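Surface layer protein (Geobacillus stearothermophilus, PDB 4UID) probably self-assembles into the lattice coating the bacterial cell, and is represented here by its domains 4 and 5, which carry Ig-like BIG2 sequence signatures. Local coordinates at residues Ser8-Thr13 against Leu43-Lys48; Gly61-Phe66 against Val94-Val99; Thr21-Gly26 against Thr106-Pro111. All coordinates share one frame; numbering follows the deposited sequence.

Overall arrangement
All three contacts lie in the N-terminal of the two domains in this chain. Contacts 1 and 2 sit on facing sheets of a sandwich, with centres about 12 Å apart, and they touch: Phe47 packs on Tyr64 and Tyr96, and Leu43 on Phe66. Contact 3 lies toward the other end of this domain, its centre about 21 Å from that of contact 1 and about 27 Å from that of contact 2. Neither touches it. Strands 88-96 and 99-107 are sheet neighbours, which ties contact 2 to contact 3. Along the chain, contact 2 is nested in the loop that contact 3 closes. Beyond contact 3 the chain enters the second domain with strand 113-118.

Contact 1: Ser8-Thr13 against Leu43-Lys48; sequences SELKLT and LTAKFK
Ser8-Thr13 and Leu43-Lys48 run antiparallel as neighbouring strands, their axes 4.7 Å apart at closest approach and their directions 156° apart. Lys11 and Thr44 form a hydrogen-bonded pair, with Thr44 N 2.9 Å from Lys11 O. The return bond, Lys11 N to Thr44 O, is longer at 3.3 Å. Ser8 and Glu9 both face Lys46, a classic beta bulge. There Ser8 N approaches Lys46 O at 3.0 Å from above the carbonyl plane, and Glu9 N adds a weak bond to the same oxygen. Glu9 and Lys46 extend alongside each other. With CG of Glu9 anti to the backbone N (chi1 -170°), its OE1 rests against CD and CE of Lys46, 3.6 Å from each. Glu9 OE1 stays 4.2 Å from Lys46 NZ, too far for a salt bridge. The side chains of Thr13 and Thr44 meet crosswise, and their OG1 atoms hydrogen-bond at 2.7 Å. On the other face Leu10 CD1 rests 3.9 Å from Ala45 CB. Leu12 and Leu43 share this face, which packs on strands 65-68, 88-96 and 99-107. The strand pair is thus amphipathic: charged and hydroxyl groups line one face, and aliphatic groups enter the sandwich interior from the other.

Contact 2: Gly61-Phe66 against Val94-Val99; sequences GTDYTF and VKYGEV
Phe66 and Val94 rise together from one face as an antiparallel non-hydrogen-bonded pair. Val94 CG2 sits over one face of the Phe66 ring, 3.8 Å from its centroid, and makes a CH-pi contact. It is offset toward the rim and comes within 3.5 Å of Phe66 CE2. Val94 CG2 is anti to its backbone N, and Phe66 CG is anti to the carbonyl carbon (chi1 -65°); these rotations bring the methyl over the ring. The same CG2 also meets Tyr64 CD2 at 4.0 Å, where the two side chains cross at a slant. Tyr64 in turn receives Phe66 CZ at its edge, in the plane of the ring. At the far end Tyr96 leans toward Asp63 and Tyr64. Its CD2 packs on Tyr64 CB at 3.8 Å, while the carbonyl oxygen of Asp63 lies over one face of its ring, toward the rim. Phe47 of strand 41-48 meets both tyrosines edge-to-face. The backbone grip is one hydrogen-bonded pair, Thr65 with Lys95: Lys95 N reaches Thr65 O at 2.8 Å, and Thr65 N reaches Lys95 O at 3.1 Å. Beyond it, a type II' turn from Tyr96 to Val99 returns the chain into strand 99-107. Strand 65-68 thus pairs along the 88-96/99-107 hairpin, and the aromatic and aliphatic inner face lies against the opposing sheet, as in an Ig-like beta sandwich.

Contact 3: Thr21-Gly26 against Thr106-Pro111; sequences TLYANG and TVKANP
Tyr23 and Lys108 form a single backbone bridge between Thr21-Gly26 and Thr106-Pro111. Lys108 uses both its N-H and its carbonyl, reaching the residues before and after Tyr23. Lys108 N donates to Leu22 O at 2.8 Å; the bond is nearly straight (171° at the hydrogen) and lies in the carbonyl plane. Lys108 O accepts a weak bond from Ala24 N at 2.9 Å. The second anchor is a side chain. CG of Asn110 is anti to its carbonyl carbon, which turns OD1 toward Asn25 N, its donor at 2.7 Å. Ala24 N is also close to this oxygen, but the angle is too poor for a bond. The Asn25 amide lies nearly parallel to that of Asn110, with planes 15° apart. Its own OD1 accepts from Asn27 N. Gly26 N closes a type I turn onto Tyr23 O. Further along, Ala109 O bonds to Tyr141 OH and Asn110 O to Gln140 NE2, both in the second domain.

The Tyr23 ring is packed on both faces. Pro111 CD stands over the ring centre, 3.7 Å from the centroid, in a CH-pi contact. Thr21 CG2 covers the opposite face, toward the rim. The Tyr141 ring also meets that of Tyr23. Lys108 CB comes to Tyr23 CD1 at 3.6 Å. Val107 CG1 packs against the backbone of Ala24 and its CB, and Leu22 CD2 meets Val107 CG2. Pro84 packs on both Leu22 and Val107.

The bonds of Lys108 on either side of Tyr23 follow the pattern of a single parallel bridge, although the segments diverge by 63°. This resembles Ig-like folds in which an early edge segment joins the chain at the end of the domain, here just where it leaves for the next one.

Contact 1: Ser8-Thr13 against Leu43-Lys48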
ATOM      1  N   SER A   8       8.842 -14.734 -26.268  1.00 50.04           N
ATOM      2  CA  SER A   8       9.482 -13.414 -26.402  1.00 52.60           C
ATOM      3  C   SER A   8       9.181 -12.398 -25.281  1.00 59.07           C
ATOM      4  O   SER A   8       9.878 -11.380 -25.167  1.00 59.67           O
ATOM      5  CB  SER A   8       9.138 -12.798 -27.765  1.00 52.00           C
ATOM      6  OG  SER A   8       7.979 -11.979 -27.697  1.00 51.61           O
ATOM      7  N   GLU A   9       8.132 -12.661 -24.491  1.00 67.21           N
ATOM      8  CA  GLU A   9       7.724 -11.830 -23.335  1.00 65.80           C
ATOM      9  C   GLU A   9       6.951 -12.664 -22.319  1.00 63.90           C
ATOM     10  O   GLU A   9       6.094 -13.472 -22.698  1.00 67.38           O
ATOM     11  CB  GLU A   9       6.852 -10.641 -23.784  1.00 70.52           C
ATOM     12  CG  GLU A   9       6.577  -9.588 -22.704  1.00 71.78           C
ATOM     13  CD  GLU A   9       5.317  -8.757 -22.951  1.00 71.41           C
ATOM     14  OE1 GLU A   9       4.340  -9.270 -23.543  1.00 71.84           O
ATOM     15  OE2 GLU A   9       5.292  -7.581 -22.526  1.00 68.14           O
ATOM     16  N   LEU A  10       7.266 -12.468 -21.039  1.00 60.54           N
ATOM     17  CA  LEU A  10       6.466 -13.001 -19.934  1.00 54.59           C
ATOM     18  C   LEU A  10       6.458 -12.020 -18.758  1.00 54.63           C
ATOM     19  O   LEU A  10       7.353 -12.026 -17.917  1.00 54.25           O
ATOM     20  CB  LEU A  10       6.930 -14.406 -19.513  1.00 49.01           C
ATOM     21  CG  LEU A  10       5.926 -15.165 -18.628  1.00 47.48           C
ATOM     22  CD1 LEU A  10       4.620 -15.433 -19.370  1.00 43.90           C
ATOM     23  CD2 LEU A  10       6.514 -16.456 -18.061  1.00 44.07           C
ATOM     24  N   LYS A  11       5.442 -11.166 -18.734  1.00 55.67           N
ATOM     25  CA  LYS A  11       5.303 -10.122 -17.720  1.00 53.43           C
ATOM     26  C   LYS A  11       4.017 -10.308 -16.937  1.00 49.41           C
ATOM     27  O   LYS A  11       3.043 -10.860 -17.440  1.00 47.51           O
ATOM     28  CB  LYS A  11       5.277  -8.743 -18.374  1.00 57.17           C
ATOM     29  CG  LYS A  11       6.635  -8.165 -18.721  1.00 68.53           C
ATOM     30  CD  LYS A  11       6.468  -6.807 -19.395  1.00 77.03           C
ATOM     31  CE  LYS A  11       7.731  -5.959 -19.283  1.00 82.40           C
ATOM     32  NZ  LYS A  11       7.442  -4.505 -19.466  1.00 83.06           N
ATOM     33  N   LEU A  12       4.027  -9.834 -15.701  1.00 46.18           N
ATOM     34  CA  LEU A  12       2.823  -9.702 -14.911  1.00 43.67           C
ATOM     35  C   LEU A  12       2.211  -8.320 -15.155  1.00 44.15           C
ATOM     36  O   LEU A  12       2.931  -7.312 -15.140  1.00 44.95           O
ATOM     37  CB  LEU A  12       3.184  -9.893 -13.445  1.00 43.20           C
ATOM     38  CG  LEU A  12       2.194  -9.568 -12.337  1.00 42.76           C
ATOM     39  CD1 LEU A  12       0.963 -10.474 -12.367  1.00 41.62           C
ATOM     40  CD2 LEU A  12       2.956  -9.691 -11.031  1.00 43.25           C
ATOM     41  N   THR A  13       0.895  -8.268 -15.386  1.00 44.22           N
ATOM     42  CA  THR A  13       0.220  -7.011 -15.762  1.00 44.37           C
ATOM     43  C   THR A  13      -1.167  -6.785 -15.168  1.00 43.12           C
ATOM     44  O   THR A  13      -1.812  -7.696 -14.662  1.00 42.63           O
ATOM     45  CB  THR A  13       0.074  -6.842 -17.303  1.00 48.87           C
ATOM     46  OG1 THR A  13      -0.676  -7.936 -17.857  1.00 50.40           O
ATOM     47  CG2 THR A  13       1.432  -6.700 -18.004  1.00 47.76           C
ATOM     48  N   LEU A  43      -1.098 -12.465 -16.280  1.00 41.26           N
ATOM     49  CA  LEU A  43       0.191 -12.543 -16.958  1.00 41.76           C
ATOM     50  C   LEU A  43      -0.054 -12.358 -18.455  1.00 46.82           C
ATOM     51  O   LEU A  43      -1.024 -12.912 -19.005  1.00 49.89           O
ATOM     52  CB  LEU A  43       0.849 -13.892 -16.727  1.00 39.56           C
ATOM     53  CG  LEU A  43       0.994 -14.288 -15.269  1.00 41.02           C
ATOM     54  CD1 LEU A  43       0.562 -15.739 -15.072  1.00 41.00           C
ATOM     55  CD2 LEU A  43       2.402 -14.001 -14.747  1.00 40.11           C
ATOM     56  N   THR A  44       0.800 -11.568 -19.106  1.00 46.22           N
ATOM     57  CA  THR A  44       0.758 -11.411 -20.553  1.00 47.62           C
ATOM     58  C   THR A  44       1.936 -12.212 -21.108  1.00 49.71           C
ATOM     59  O   THR A  44       2.945 -12.418 -20.410  1.00 49.35           O
ATOM     60  CB  THR A  44       0.773  -9.916 -20.980  1.00 50.31           C
ATOM     61  OG1 THR A  44      -0.179  -9.190 -20.199  1.00 54.17           O
ATOM     62  CG2 THR A  44       0.383  -9.725 -22.451  1.00 53.59           C
ATOM     63  N   ALA A  45       1.773 -12.706 -22.339  1.00 50.46           N
ATOM     64  CA  ALA A  45       2.800 -13.479 -23.046  1.00 48.72           C
ATOM     65  C   ALA A  45       2.741 -13.247 -24.559  1.00 49.14           C
ATOM     66  O   ALA A  45       1.663 -13.265 -25.179  1.00 49.06           O
ATOM     67  CB  ALA A  45       2.693 -14.966 -22.716  1.00 45.52           C
ATOM     68  N   LYS A  46       3.915 -13.001 -25.134  1.00 48.20           N
ATOM     69  CA  LYS A  46       4.081 -12.884 -26.572  1.00 44.10           C
ATOM     70  C   LYS A  46       5.055 -13.948 -27.036  1.00 44.33           C
ATOM     71  O   LYS A  46       5.886 -14.428 -26.247  1.00 43.47           O
ATOM     72  CB  LYS A  46       4.525 -11.478 -26.954  1.00 44.63           C
ATOM     73  CG  LYS A  46       3.342 -10.562 -27.217  1.00 48.07           C
ATOM     74  CD  LYS A  46       3.678  -9.085 -27.053  1.00 51.84           C
ATOM     75  CE  LYS A  46       2.467  -8.327 -26.515  1.00 54.43           C
ATOM     76  NZ  LYS A  46       2.647  -6.851 -26.488  1.00 55.98           N
ATOM     77  N   PHE A  47       4.904 -14.353 -28.299  1.00 44.25           N
ATOM     78  CA  PHE A  47       5.689 -15.441 -28.893  1.00 44.67           C
ATOM     79  C   PHE A  47       6.112 -15.105 -30.314  1.00 47.11           C
ATOM     80  O   PHE A  47       5.435 -14.336 -31.005  1.00 46.81           O
ATOM     81  CB  PHE A  47       4.905 -16.760 -28.927  1.00 44.22           C
ATOM     82  CG  PHE A  47       4.235 -17.111 -27.638  1.00 45.15           C
ATOM     83  CD1 PHE A  47       2.933 -16.660 -27.367  1.00 47.40           C
ATOM     84  CD2 PHE A  47       4.887 -17.888 -26.695  1.00 45.27           C
ATOM     85  CE1 PHE A  47       2.306 -16.969 -26.172  1.00 45.94           C
ATOM     86  CE2 PHE A  47       4.260 -18.210 -25.503  1.00 44.83           C
ATOM     87  CZ  PHE A  47       2.972 -17.751 -25.241  1.00 46.23           C
ATOM     88  N   LYS A  48       7.238 -15.689 -30.733  1.00 51.06           N
ATOM     89  CA  LYS A  48       7.711 -15.647 -32.124  1.00 50.78           C
ATOM     90  C   LYS A  48       7.778 -17.058 -32.721  1.00 52.51           C
ATOM     91  O   LYS A  48       7.814 -18.039 -31.977  1.00 48.73           O
ATOM     92  CB  LYS A  48       9.065 -14.945 -32.217  1.00 47.91           C
ATOM     93  CG  LYS A  48       8.968 -13.434 -32.307  1.00 47.87           C
ATOM     94  CD  LYS A  48      10.283 -12.776 -31.922  1.00 52.16           C
ATOM     95  CE  LYS A  48      10.267 -11.285 -32.222  1.00 53.55           C
ATOM     96  NZ  LYS A  48      11.257 -10.570 -31.376  1.00 53.56           N
TER

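Contact 2: Gly61-Phe66 against Val94-Val99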
ATOM      1  N   GLY A  61      -5.382 -19.244 -23.223  1.00 55.38           N
ATOM      2  CA  GLY A  61      -6.290 -20.298 -22.785  1.00 60.53           C
ATOM      3  C   GLY A  61      -6.376 -21.402 -23.826  1.00 65.22           C
ATOM      4  O   GLY A  61      -6.244 -22.581 -23.477  1.00 65.08           O
ATOM      5  N   THR A  62      -6.580 -21.025 -25.099  1.00 66.16           N
ATOM      6  CA  THR A  62      -6.646 -21.998 -26.226  1.00 67.00           C
ATOM      7  C   THR A  62      -5.266 -22.371 -26.838  1.00 59.48           C
ATOM      8  O   THR A  62      -4.790 -23.493 -26.632  1.00 57.47           O
ATOM      9  CB  THR A  62      -7.683 -21.596 -27.321  1.00 69.46           C
ATOM     10  OG1 THR A  62      -8.890 -21.124 -26.704  1.00 66.86           O
ATOM     11  CG2 THR A  62      -8.015 -22.791 -28.246  1.00 66.20           C
ATOM     12  N   ASP A  63      -4.644 -21.445 -27.574  1.00 54.42           N
ATOM     13  CA  ASP A  63      -3.313 -21.661 -28.166  1.00 53.95           C
ATOM     14  C   ASP A  63      -2.241 -21.869 -27.099  1.00 54.72           C
ATOM     15  O   ASP A  63      -1.351 -22.715 -27.268  1.00 56.37           O
ATOM     16  CB  ASP A  63      -2.902 -20.494 -29.070  1.00 56.58           C
ATOM     17  CG  ASP A  63      -3.998 -20.080 -30.040  1.00 58.41           C
ATOM     18  OD1 ASP A  63      -4.243 -20.782 -31.037  1.00 59.97           O
ATOM     19  OD2 ASP A  63      -4.603 -19.023 -29.822  1.00 57.78           O
ATOM     20  N   TYR A  64      -2.339 -21.105 -26.003  1.00 55.91           N
ATOM     21  CA  TYR A  64      -1.381 -21.189 -24.884  1.00 54.74           C
ATOM     22  C   TYR A  64      -2.019 -21.173 -23.475  1.00 52.73           C
ATOM     23  O   TYR A  64      -3.001 -20.466 -23.227  1.00 46.32           O
ATOM     24  CB  TYR A  64      -0.235 -20.154 -25.050  1.00 53.61           C
ATOM     25  CG  TYR A  64      -0.674 -18.704 -25.116  1.00 51.52           C
ATOM     26  CD1 TYR A  64      -1.262 -18.168 -26.272  1.00 50.58           C
ATOM     27  CD2 TYR A  64      -0.486 -17.858 -24.024  1.00 51.55           C
ATOM     28  CE1 TYR A  64      -1.669 -16.834 -26.317  1.00 48.82           C
ATOM     29  CE2 TYR A  64      -0.887 -16.524 -24.059  1.00 49.02           C
ATOM     30  CZ  TYR A  64      -1.480 -16.018 -25.200  1.00 47.57           C
ATOM     31  OH  TYR A  64      -1.878 -14.702 -25.208  1.00 46.60           O
ATOM     32  N   THR A  65      -1.437 -21.965 -22.570  1.00 55.10           N
ATOM     33  CA  THR A  65      -1.921 -22.111 -21.178  1.00 58.46           C
ATOM     34  C   THR A  65      -0.906 -21.713 -20.076  1.00 60.54           C
ATOM     35  O   THR A  65       0.304 -21.912 -20.231  1.00 62.28           O
ATOM     36  CB  THR A  65      -2.364 -23.560 -20.901  1.00 56.30           C
ATOM     37  OG1 THR A  65      -1.265 -24.452 -21.166  1.00 55.51           O
ATOM     38  CG2 THR A  65      -3.575 -23.921 -21.760  1.00 52.96           C
ATOM     39  N   PHE A  66      -1.420 -21.180 -18.964  1.00 62.19           N
ATOM     40  CA  PHE A  66      -0.612 -20.774 -17.802  1.00 60.12           C
ATOM     41  C   PHE A  66      -0.793 -21.726 -16.611  1.00 60.14           C
ATOM     42  O   PHE A  66      -1.896 -22.223 -16.362  1.00 57.29           O
ATOM     43  CB  PHE A  66      -0.975 -19.356 -17.379  1.00 61.89           C
ATOM     44  CG  PHE A  66      -0.651 -18.295 -18.409  1.00 68.18           C
ATOM     45  CD1 PHE A  66      -1.547 -17.989 -19.441  1.00 68.38           C
ATOM     46  CD2 PHE A  66       0.544 -17.566 -18.334  1.00 70.86           C
ATOM     47  CE1 PHE A  66      -1.254 -16.992 -20.378  1.00 67.00           C
ATOM     48  CE2 PHE A  66       0.837 -16.568 -19.270  1.00 70.34           C
ATOM     49  CZ  PHE A  66      -0.061 -16.285 -20.296  1.00 65.49           C
ATOM     50  N   VAL A  94       4.311 -20.431 -18.511  1.00 47.27           N
ATOM     51  CA  VAL A  94       3.505 -20.378 -19.749  1.00 48.88           C
ATOM     52  C   VAL A  94       3.843 -21.577 -20.653  1.00 48.53           C
ATOM     53  O   VAL A  94       5.001 -22.014 -20.686  1.00 46.00           O
ATOM     54  CB  VAL A  94       3.612 -18.997 -20.478  1.00 49.60           C
ATOM     55  CG1 VAL A  94       4.970 -18.801 -21.153  1.00 49.84           C
ATOM     56  CG2 VAL A  94       2.472 -18.788 -21.474  1.00 47.11           C
ATOM     57  N   LYS A  95       2.826 -22.099 -21.354  1.00 50.23           N
ATOM     58  CA  LYS A  95       2.951 -23.280 -22.237  1.00 56.24           C
ATOM     59  C   LYS A  95       2.407 -23.089 -23.653  1.00 56.99           C
ATOM     60  O   LYS A  95       1.252 -22.702 -23.841  1.00 57.94           O
ATOM     61  CB  LYS A  95       2.276 -24.503 -21.611  1.00 61.33           C
ATOM     62  CG  LYS A  95       3.235 -25.530 -21.022  1.00 64.89           C
ATOM     63  CD  LYS A  95       2.615 -26.923 -21.025  1.00 67.16           C
ATOM     64  CE  LYS A  95       2.585 -27.529 -22.423  1.00 65.06           C
ATOM     65  NZ  LYS A  95       1.275 -28.170 -22.718  1.00 65.67           N
ATOM     66  N   TYR A  96       3.251 -23.382 -24.641  1.00 60.96           N
ATOM     67  CA  TYR A  96       2.865 -23.353 -26.064  1.00 65.76           C
ATOM     68  C   TYR A  96       3.409 -24.589 -26.807  1.00 64.16           C
ATOM     69  O   TYR A  96       4.531 -24.574 -27.321  1.00 64.13           O
ATOM     70  CB  TYR A  96       3.372 -22.065 -26.727  1.00 64.41           C
ATOM     71  CG  TYR A  96       2.550 -21.558 -27.901  1.00 64.44           C
ATOM     72  CD1 TYR A  96       2.132 -22.419 -28.926  1.00 64.05           C
ATOM     73  CD2 TYR A  96       2.218 -20.198 -28.002  1.00 64.56           C
ATOM     74  CE1 TYR A  96       1.392 -21.949 -29.997  1.00 63.95           C
ATOM     75  CE2 TYR A  96       1.482 -19.716 -29.075  1.00 66.47           C
ATOM     76  CZ  TYR A  96       1.074 -20.598 -30.066  1.00 68.66           C
ATOM     77  OH  TYR A  96       0.350 -20.143 -31.133  1.00 73.86           O
ATOM     78  N   GLY A  97       2.608 -25.649 -26.865  1.00 60.51           N
ATOM     79  CA  GLY A  97       3.106 -26.944 -27.302  1.00 63.93           C
ATOM     80  C   GLY A  97       4.299 -27.366 -26.456  1.00 70.88           C
ATOM     81  O   GLY A  97       4.219 -27.406 -25.224  1.00 73.59           O
ATOM     82  N   GLU A  98       5.419 -27.646 -27.116  1.00 76.24           N
ATOM     83  CA  GLU A  98       6.636 -28.100 -26.432  1.00 80.48           C
ATOM     84  C   GLU A  98       7.362 -26.937 -25.730  1.00 80.89           C
ATOM     85  O   GLU A  98       8.230 -27.168 -24.875  1.00 79.57           O
ATOM     86  CB  GLU A  98       7.589 -28.815 -27.413  1.00 82.98           C
ATOM     87  CG  GLU A  98       6.942 -29.789 -28.410  1.00 92.21           C
ATOM     88  CD  GLU A  98       6.619 -31.179 -27.847  1.00 95.36           C
ATOM     89  OE1 GLU A  98       6.648 -31.367 -26.607  1.00 98.19           O
ATOM     90  OE2 GLU A  98       6.323 -32.095 -28.657  1.00 89.50           O
ATOM     91  N   VAL A  99       6.979 -25.702 -26.077  1.00 76.84           N
ATOM     92  CA  VAL A  99       7.712 -24.479 -25.689  1.00 74.41           C
ATOM     93  C   VAL A  99       7.181 -23.830 -24.398  1.00 72.26           C
ATOM     94  O   VAL A  99       6.010 -23.424 -24.323  1.00 66.64           O
ATOM     95  CB  VAL A  99       7.770 -23.448 -26.851  1.00 72.62           C
ATOM     96  CG1 VAL A  99       8.616 -22.240 -26.471  1.00 72.81           C
ATOM     97  CG2 VAL A  99       8.332 -24.090 -28.112  1.00 71.31           C
TER

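Contact 3: Thr21-Gly26 against Thr106-Pro111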
ATOM      1  N   THR A  21       5.026  -4.345  -7.685  1.00 31.84           N
ATOM      2  CA  THR A  21       4.683  -4.681  -6.297  1.00 28.73           C
ATOM      3  C   THR A  21       3.302  -5.298  -6.227  1.00 25.26           C
ATOM      4  O   THR A  21       2.354  -4.735  -6.760  1.00 24.16           O
ATOM      5  CB  THR A  21       4.788  -3.440  -5.364  1.00 29.27           C
ATOM      6  OG1 THR A  21       6.149  -2.994  -5.300  1.00 29.08           O
ATOM      7  CG2 THR A  21       4.349  -3.765  -3.961  1.00 28.97           C
ATOM      8  N   LEU A  22       3.204  -6.447  -5.561  1.00 23.33           N
ATOM      9  CA  LEU A  22       1.931  -7.120  -5.379  1.00 22.87           C
ATOM     10  C   LEU A  22       1.711  -7.610  -3.963  1.00 22.59           C
ATOM     11  O   LEU A  22       2.472  -8.440  -3.475  1.00 23.20           O
ATOM     12  CB  LEU A  22       1.832  -8.307  -6.324  1.00 23.58           C
ATOM     13  CG  LEU A  22       0.498  -9.060  -6.301  1.00 24.13           C
ATOM     14  CD1 LEU A  22      -0.576  -8.331  -7.106  1.00 23.73           C
ATOM     15  CD2 LEU A  22       0.696 -10.491  -6.778  1.00 23.13           C
ATOM     16  N   TYR A  23       0.644  -7.136  -3.323  1.00 22.58           N
ATOM     17  CA  TYR A  23       0.335  -7.543  -1.945  1.00 22.93           C
ATOM     18  C   TYR A  23      -0.561  -8.757  -1.872  1.00 23.98           C
ATOM     19  O   TYR A  23      -1.176  -9.127  -2.867  1.00 24.20           O
ATOM     20  CB  TYR A  23      -0.246  -6.386  -1.150  1.00 22.69           C
ATOM     21  CG  TYR A  23       0.765  -5.296  -0.951  1.00 22.46           C
ATOM     22  CD1 TYR A  23       1.996  -5.576  -0.368  1.00 22.49           C
ATOM     23  CD2 TYR A  23       0.503  -3.993  -1.349  1.00 22.34           C
ATOM     24  CE1 TYR A  23       2.947  -4.597  -0.201  1.00 22.12           C
ATOM     25  CE2 TYR A  23       1.442  -3.003  -1.170  1.00 23.01           C
ATOM     26  CZ  TYR A  23       2.667  -3.316  -0.597  1.00 22.44           C
ATOM     27  OH  TYR A  23       3.623  -2.347  -0.411  1.00 22.20           O
ATOM     28  N   ALA A  24      -0.618  -9.384  -0.697  1.00 24.48           N
ATOM     29  CA  ALA A  24      -1.488 -10.538  -0.496  1.00 25.91           C
ATOM     30  C   ALA A  24      -2.943 -10.223  -0.807  1.00 27.66           C
ATOM     31  O   ALA A  24      -3.678 -11.103  -1.256  1.00 28.98           O
ATOM     32  CB  ALA A  24      -1.354 -11.073   0.912  1.00 25.91           C
ATOM     33  N   ASN A  25      -3.340  -8.968  -0.582  1.00 29.32           N
ATOM     34  CA  ASN A  25      -4.707  -8.508  -0.784  1.00 31.28           C
ATOM     35  C   ASN A  25      -5.097  -8.292  -2.251  1.00 33.61           C
ATOM     36  O   ASN A  25      -6.210  -7.852  -2.532  1.00 38.68           O
ATOM     37  CB  ASN A  25      -4.985  -7.242   0.053  1.00 30.63           C
ATOM     38  CG  ASN A  25      -4.179  -6.029  -0.399  1.00 32.69           C
ATOM     39  OD1 ASN A  25      -3.650  -5.988  -1.503  1.00 36.75           O
ATOM     40  ND2 ASN A  25      -4.074  -5.035   0.466  1.00 34.10           N
ATOM     41  N   GLY A  26      -4.188  -8.572  -3.178  1.00 33.01           N
ATOM     42  CA  GLY A  26      -4.466  -8.338  -4.591  1.00 32.54           C
ATOM     43  C   GLY A  26      -4.109  -6.977  -5.158  1.00 33.03           C
ATOM     44  O   GLY A  26      -4.104  -6.831  -6.377  1.00 35.37           O
ATOM     45  N   THR A 106       6.464 -12.409  -6.712  1.00 35.79           N
ATOM     46  CA  THR A 106       6.578 -12.191  -5.288  1.00 35.34           C
ATOM     47  C   THR A 106       5.280 -11.568  -4.827  1.00 33.37           C
ATOM     48  O   THR A 106       4.832 -10.571  -5.408  1.00 33.68           O
ATOM     49  CB  THR A 106       7.770 -11.257  -4.957  1.00 37.35           C
ATOM     50  OG1 THR A 106       8.951 -11.733  -5.616  1.00 40.10           O
ATOM     51  CG2 THR A 106       8.042 -11.208  -3.456  1.00 37.47           C
ATOM     52  N   VAL A 107       4.677 -12.180  -3.805  1.00 30.87           N
ATOM     53  CA  VAL A 107       3.584 -11.568  -3.044  1.00 27.41           C
ATOM     54  C   VAL A 107       4.176 -11.012  -1.758  1.00 26.83           C
ATOM     55  O   VAL A 107       4.879 -11.715  -1.025  1.00 24.92           O
ATOM     56  CB  VAL A 107       2.494 -12.583  -2.694  1.00 27.33           C
ATOM     57  CG1 VAL A 107       1.348 -11.899  -1.976  1.00 25.94           C
ATOM     58  CG2 VAL A 107       2.002 -13.306  -3.940  1.00 27.25           C
ATOM     59  N   LYS A 108       3.918  -9.740  -1.493  1.00 28.59           N
ATOM     60  CA  LYS A 108       4.383  -9.150  -0.241  1.00 30.38           C
ATOM     61  C   LYS A 108       3.270  -9.184   0.776  1.00 28.93           C
ATOM     62  O   LYS A 108       2.094  -9.259   0.403  1.00 29.49           O
ATOM     63  CB  LYS A 108       4.928  -7.747  -0.465  1.00 32.91           C
ATOM     64  CG  LYS A 108       6.285  -7.745  -1.175  1.00 35.34           C
ATOM     65  CD  LYS A 108       6.690  -6.335  -1.574  1.00 36.98           C
ATOM     66  CE  LYS A 108       8.189  -6.114  -1.445  1.00 38.08           C
ATOM     67  NZ  LYS A 108       8.496  -4.703  -1.063  1.00 38.96           N
ATOM     68  N   ALA A 109       3.640  -9.180   2.057  1.00 27.87           N
ATOM     69  CA  ALA A 109       2.657  -9.067   3.146  1.00 25.69           C
ATOM     70  C   ALA A 109       1.944  -7.743   3.005  1.00 24.78           C
ATOM     71  O   ALA A 109       2.562  -6.754   2.591  1.00 23.03           O
ATOM     72  CB  ALA A 109       3.314  -9.175   4.513  1.00 23.65           C
ATOM     73  N   ASN A 110       0.650  -7.730   3.310  1.00 24.47           N
ATOM     74  CA  ASN A 110      -0.106  -6.476   3.260  1.00 25.93           C
ATOM     75  C   ASN A 110       0.435  -5.417   4.217  1.00 25.71           C
ATOM     76  O   ASN A 110       0.997  -5.761   5.273  1.00 24.06           O
ATOM     77  CB  ASN A 110      -1.585  -6.688   3.565  1.00 27.29           C
ATOM     78  CG  ASN A 110      -2.185  -7.794   2.751  1.00 28.75           C
ATOM     79  OD1 ASN A 110      -1.977  -7.862   1.534  1.00 29.22           O
ATOM     80  ND2 ASN A 110      -2.922  -8.690   3.418  1.00 27.56           N
ATOM     81  N   PRO A 111       0.263  -4.126   3.845  1.00 25.25           N
ATOM     82  CA  PRO A 111       0.505  -2.983   4.714  1.00 24.22           C
ATOM     83  C   PRO A 111      -0.128  -3.148   6.078  1.00 23.58           C
ATOM     84  O   PRO A 111      -1.257  -3.609   6.186  1.00 25.27           O
ATOM     85  CB  PRO A 111      -0.202  -1.870   3.981  1.00 23.66           C
ATOM     86  CG  PRO A 111       0.054  -2.200   2.553  1.00 24.77           C
ATOM     87  CD  PRO A 111      -0.045  -3.688   2.469  1.00 24.63           C
TER